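Local atomic coordinates of dextranase (Pseudarthrobacter oxydans, PDB entry 6NZS), a protein that catalyses the endohydrolysis of (1->6)-alpha-D-glucosidic linkages in dextran, as a glycoside hydrolase of family 49. Residues A[515-524]-A[571-582]. Sequence-based numbering, arbitrary orientation.
Sequences WTSQVSHLKR and RIGFDGENWNSW
The Phe574 ring is sandwiched between aliphatic groups: Leu522 CB sits over one face in a CH-pi contact, 3.8 Å from the ring centroid, and Ile572 CG2 covers the centre of the other. At the ring's edge lie the backbone N of His521 and CG of Trp582. With chi1 at -180° Leu522 swings CG away from its own N, and CD2 reaches Phe574 CD2 and Asn578 CB. The Arg571 guanidinium has Trp515 CB over one face, while its edge meets Gln518 OE1 side-on: NE (2.8 Å) and NH2 (3.0 Å) both donate to that oxygen, with amide and guanidinium nearly coplanar. Between these two groups the backbones form a single bridge, Ser520 N giving to Arg571 O and Ser520 O receiving Gly573 N. Farther along, Leu522 O accepts Asp575 N and, from the opposite face of its plane, Asn578 ND2 at 3.0 Å, well above the carbonyl plane. Lys523, bent at its last torsion (chi4 -71°), brings NZ to the syn lone pair of Asp575 OD1, 2.8 Å away. Arg524 NE makes a weak bond to Asn578 OD1, and its NH2 a long salt bridge (3.5 Å) to Glu577 OE2, which also pairs with Lys532; Arg524 NH1 turns to Val533 O. Strand 521-524 is the outermost of a parallel sheet of the beta-solenoid, bonded on its other side to strand 489-493. Residues 571-582 thus cover that sheet edge, where a water accepts from Arg524 N and Asn578 ND2 and donates to Asp575 OD2 and Glu577 OE2, bridging strand backbone, amide and carboxylates.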
loop_
_atom_site.group_PDB
_atom_site.type_symbol
_atom_site.label_atom_id
_atom_site.label_comp_id
_atom_site.label_asym_id
_atom_site.label_seq_id
_atom_site.Cartn_x
_atom_site.Cartn_y
_atom_site.Cartn_z
ATOM N N TRP A 515 23.823 -13.163 6.103
ATOM C CA TRP A 515 22.869 -14.120 5.544
ATOM C C TRP A 515 21.956 -14.717 6.611
ATOM O O TRP A 515 20.819 -15.085 6.309
ATOM C CB TRP A 515 23.537 -15.191 4.665
ATOM C CG TRP A 515 24.678 -15.980 5.271
ATOM C CD1 TRP A 515 26.015 -15.761 5.075
ATOM C CD2 TRP A 515 24.581 -17.130 6.121
ATOM N NE1 TRP A 515 26.752 -16.693 5.760
ATOM C CE2 TRP A 515 25.900 -17.542 6.415
ATOM C CE3 TRP A 515 23.512 -17.846 6.666
ATOM C CZ2 TRP A 515 26.178 -18.639 7.231
ATOM C CZ3 TRP A 515 23.792 -18.942 7.486
ATOM C CH2 TRP A 515 25.115 -19.319 7.760
ATOM N N THR A 516 22.413 -14.782 7.866
ATOM C CA THR A 516 21.554 -15.260 8.947
ATOM C C THR A 516 20.328 -14.369 9.142
ATOM O O THR A 516 19.272 -14.858 9.566
ATOM C CB THR A 516 22.362 -15.360 10.242
ATOM O OG1 THR A 516 23.074 -14.136 10.460
ATOM C CG2 THR A 516 23.360 -16.499 10.155
ATOM N N SER A 517 20.439 -13.069 8.841
ATOM C CA SER A 517 19.311 -12.155 8.962
ATOM C C SER A 517 18.363 -12.256 7.783
ATOM O O SER A 517 17.286 -11.651 7.818
ATOM C CB SER A 517 19.802 -10.703 9.039
ATOM O OG SER A 517 20.686 -10.503 10.128
ATOM N N GLN A 518 18.757 -12.975 6.737
ATOM C CA GLN A 518 17.994 -13.085 5.505
ATOM C C GLN A 518 17.280 -14.420 5.387
ATOM O O GLN A 518 16.735 -14.732 4.321
ATOM C CB GLN A 518 18.936 -12.879 4.319
ATOM C CG GLN A 518 19.624 -11.528 4.379
ATOM C CD GLN A 518 20.716 -11.362 3.353
ATOM O OE1 GLN A 518 21.361 -12.332 2.932
ATOM N NE2 GLN A 518 20.950 -10.116 2.948
ATOM N N VAL A 519 17.237 -15.192 6.474
ATOM C CA VAL A 519 16.740 -16.559 6.409
ATOM C C VAL A 519 15.235 -16.579 6.175
ATOM O O VAL A 519 14.493 -15.706 6.642
ATOM C CB VAL A 519 17.115 -17.291 7.710
ATOM C CG1 VAL A 519 16.324 -16.746 8.893
ATOM C CG2 VAL A 519 16.899 -18.798 7.570
ATOM N N SER A 520 14.786 -17.583 5.434
ATOM C CA SER A 520 13.371 -17.910 5.328
ATOM C C SER A 520 13.058 -19.064 6.277
ATOM O O SER A 520 13.880 -19.968 6.449
ATOM C CB SER A 520 13.022 -18.294 3.892
ATOM O OG SER A 520 12.923 -17.130 3.074
ATOM N N HIS A 521 11.870 -19.018 6.903
ATOM C CA HIS A 521 11.484 -19.953 7.957
ATOM C C HIS A 521 10.166 -20.645 7.631
ATOM O O HIS A 521 9.290 -20.085 6.970
ATOM C CB HIS A 521 11.289 -19.226 9.298
ATOM C CG HIS A 521 12.556 -19.011 10.068
ATOM N ND1 HIS A 521 12.626 -18.182 11.166
ATOM C CD2 HIS A 521 13.803 -19.508 9.891
ATOM C CE1 HIS A 521 13.857 -18.194 11.647
ATOM N NE2 HIS A 521 14.592 -18.989 10.889
ATOM N N LEU A 522 10.028 -21.869 8.144
ATOM C CA LEU A 522 8.781 -22.631 8.075
ATOM C C LEU A 522 8.738 -23.481 9.337
ATOM O O LEU A 522 9.522 -24.430 9.468
ATOM C CB LEU A 522 8.766 -23.511 6.833
ATOM C CG LEU A 522 7.513 -24.371 6.621
ATOM C CD1 LEU A 522 6.267 -23.506 6.393
ATOM C CD2 LEU A 522 7.725 -25.290 5.444
ATOM N N LYS A 523 7.851 -23.132 10.272
ATOM C CA LYS A 523 7.839 -23.740 11.596
ATOM C C LYS A 523 6.408 -24.055 11.995
ATOM O O LYS A 523 5.492 -23.285 11.696
ATOM C CB LYS A 523 8.431 -22.785 12.640
ATOM C CG LYS A 523 9.894 -22.406 12.383
ATOM C CD LYS A 523 10.468 -21.585 13.531
ATOM C CE LYS A 523 11.934 -21.262 13.295
ATOM N NZ LYS A 523 12.789 -22.482 13.439
ATOM N N ARG A 524 6.226 -25.183 12.686
ATOM C CA ARG A 524 4.918 -25.612 13.168
ATOM C C ARG A 524 4.822 -25.310 14.658
ATOM O O ARG A 524 5.584 -25.864 15.459
ATOM C CB ARG A 524 4.721 -27.110 12.919
ATOM C CG ARG A 524 4.823 -27.500 11.456
ATOM C CD ARG A 524 4.405 -28.938 11.200
ATOM N NE ARG A 524 5.328 -29.916 11.769
ATOM C CZ ARG A 524 4.962 -30.941 12.535
ATOM N NH1 ARG A 524 3.689 -31.127 12.847
ATOM N NH2 ARG A 524 5.876 -31.781 12.997
ATOM N N ARG A 571 18.589 -18.984 0.717
ATOM C CA ARG A 571 18.434 -18.564 2.109
ATOM C C ARG A 571 17.325 -19.333 2.833
ATOM O O ARG A 571 16.756 -18.841 3.809
ATOM C CB ARG A 571 18.218 -17.049 2.248
ATOM C CG ARG A 571 19.264 -16.160 1.562
ATOM C CD ARG A 571 20.606 -16.147 2.307
ATOM N NE ARG A 571 21.394 -14.956 1.965
ATOM C CZ ARG A 571 22.265 -14.888 0.962
ATOM N NH1 ARG A 571 22.480 -15.928 0.169
ATOM N NH2 ARG A 571 22.926 -13.759 0.741
ATOM N N ILE A 572 17.010 -20.546 2.388
ATOM C CA ILE A 572 15.894 -21.301 2.960
ATOM C C ILE A 572 16.376 -22.041 4.202
ATOM O O ILE A 572 17.186 -22.968 4.104
ATOM C CB ILE A 572 15.264 -22.253 1.938
ATOM C CG1 ILE A 572 14.568 -21.463 0.830
ATOM C CG2 ILE A 572 14.264 -23.197 2.618
ATOM C CD1 ILE A 572 14.125 -22.319 -0.352
ATOM N N GLY A 573 15.867 -21.632 5.366
ATOM C CA GLY A 573 16.185 -22.241 6.648
ATOM C C GLY A 573 14.969 -22.883 7.294
ATOM O O GLY A 573 14.760 -22.781 8.505
ATOM N N PHE A 574 14.156 -23.535 6.469
ATOM C CA PHE A 574 12.972 -24.233 6.955
ATOM C C PHE A 574 13.385 -25.354 7.911
ATOM O O PHE A 574 14.460 -25.945 7.778
ATOM C CB PHE A 574 12.225 -24.835 5.761
ATOM C CG PHE A 574 11.624 -23.809 4.805
ATOM C CD1 PHE A 574 11.579 -22.451 5.117
ATOM C CD2 PHE A 574 11.082 -24.230 3.599
ATOM C CE1 PHE A 574 11.007 -21.538 4.229
ATOM C CE2 PHE A 574 10.523 -23.331 2.708
ATOM C CZ PHE A 574 10.483 -21.976 3.026
ATOM N N ASP A 575 12.524 -25.647 8.887
ATOM C CA ASP A 575 12.846 -26.689 9.861
ATOM C C ASP A 575 13.033 -28.032 9.162
ATOM O O ASP A 575 12.286 -28.387 8.248
ATOM C CB ASP A 575 11.717 -26.838 10.888
ATOM C CG ASP A 575 11.647 -25.691 11.880
ATOM O OD1 ASP A 575 12.415 -24.711 11.770
ATOM O OD2 ASP A 575 10.781 -25.763 12.778
ATOM N N GLY A 576 14.045 -28.787 9.604
ATOM C CA GLY A 576 14.312 -30.078 8.993
ATOM C C GLY A 576 13.136 -31.035 9.066
ATOM O O GLY A 576 12.919 -31.820 8.141
ATOM N N GLU A 577 12.352 -30.966 10.143
ATOM C CA GLU A 577 11.193 -31.846 10.270
ATOM C C GLU A 577 10.150 -31.585 9.193
ATOM O O GLU A 577 9.275 -32.427 8.973
ATOM C CB GLU A 577 10.566 -31.739 11.665
ATOM C CG GLU A 577 9.778 -30.462 11.932
ATOM C CD GLU A 577 9.093 -30.471 13.289
ATOM O OE1 GLU A 577 9.261 -31.458 14.040
ATOM O OE2 GLU A 577 8.391 -29.494 13.621
ATOM N N ASN A 578 10.223 -30.445 8.509
ATOM C CA ASN A 578 9.260 -30.089 7.478
ATOM C C ASN A 578 9.782 -30.334 6.072
ATOM O O ASN A 578 9.164 -29.870 5.106
ATOM C CB ASN A 578 8.829 -28.630 7.649
ATOM C CG ASN A 578 8.183 -28.379 8.987
ATOM O OD1 ASN A 578 7.471 -29.242 9.511
ATOM N ND2 ASN A 578 8.429 -27.211 9.564
ATOM N N TRP A 579 10.889 -31.074 5.936
ATOM C CA TRP A 579 11.497 -31.328 4.632
ATOM C C TRP A 579 10.476 -31.776 3.595
ATOM O O TRP A 579 10.462 -31.277 2.466
ATOM C CB TRP A 579 12.602 -32.376 4.774
ATOM C CG TRP A 579 13.262 -32.729 3.477
ATOM C CD1 TRP A 579 13.058 -33.854 2.725
ATOM C CD2 TRP A 579 14.236 -31.952 2.773
ATOM N NE1 TRP A 579 13.843 -33.819 1.598
ATOM C CE2 TRP A 579 14.581 -32.664 1.607
ATOM C CE3 TRP A 579 14.854 -30.722 3.020
ATOM C CZ2 TRP A 579 15.515 -32.187 0.691
ATOM C CZ3 TRP A 579 15.775 -30.250 2.113
ATOM C CH2 TRP A 579 16.097 -30.977 0.959
ATOM N N ASN A 580 9.604 -32.717 3.958
ATOM C CA ASN A 580 8.675 -33.235 2.961
ATOM C C ASN A 580 7.435 -32.367 2.784
ATOM O O ASN A 580 6.567 -32.709 1.972
ATOM C CB ASN A 580 8.312 -34.685 3.279
ATOM C CG ASN A 580 9.440 -35.627 2.954
ATOM O OD1 ASN A 580 10.074 -35.503 1.905
ATOM N ND2 ASN A 580 9.714 -36.562 3.852
ATOM N N SER A 581 7.353 -31.247 3.495
ATOM C CA SER A 581 6.236 -30.323 3.397
ATOM C C SER A 581 6.535 -29.124 2.507
ATOM O O SER A 581 5.731 -28.190 2.466
ATOM C CB SER A 581 5.813 -29.851 4.786
ATOM O OG SER A 581 5.161 -30.902 5.489
ATOM N N TRP A 582 7.671 -29.115 1.808
ATOM C CA TRP A 582 7.947 -28.019 0.885
ATOM C C TRP A 582 8.733 -28.524 -0.311
ATOM O O TRP A 582 9.342 -29.596 -0.278
ATOM C CB TRP A 582 8.676 -26.836 1.550
ATOM C CG TRP A 582 10.087 -27.120 1.992
ATOM C CD1 TRP A 582 10.464 -27.709 3.157
ATOM C CD2 TRP A 582 11.306 -26.784 1.298
ATOM N NE1 TRP A 582 11.838 -27.783 3.235
ATOM C CE2 TRP A 582 12.376 -27.223 2.104
ATOM C CE3 TRP A 582 11.592 -26.165 0.075
ATOM C CZ2 TRP A 582 13.709 -27.065 1.729
ATOM C CZ3 TRP A 582 12.922 -26.008 -0.298
ATOM C CH2 TRP A 582 13.958 -26.459 0.526
HETATM O O HOH W 1 12.316 -22.640 9.900
HETATM O O HOH W 2 8.382 -26.998 12.597
#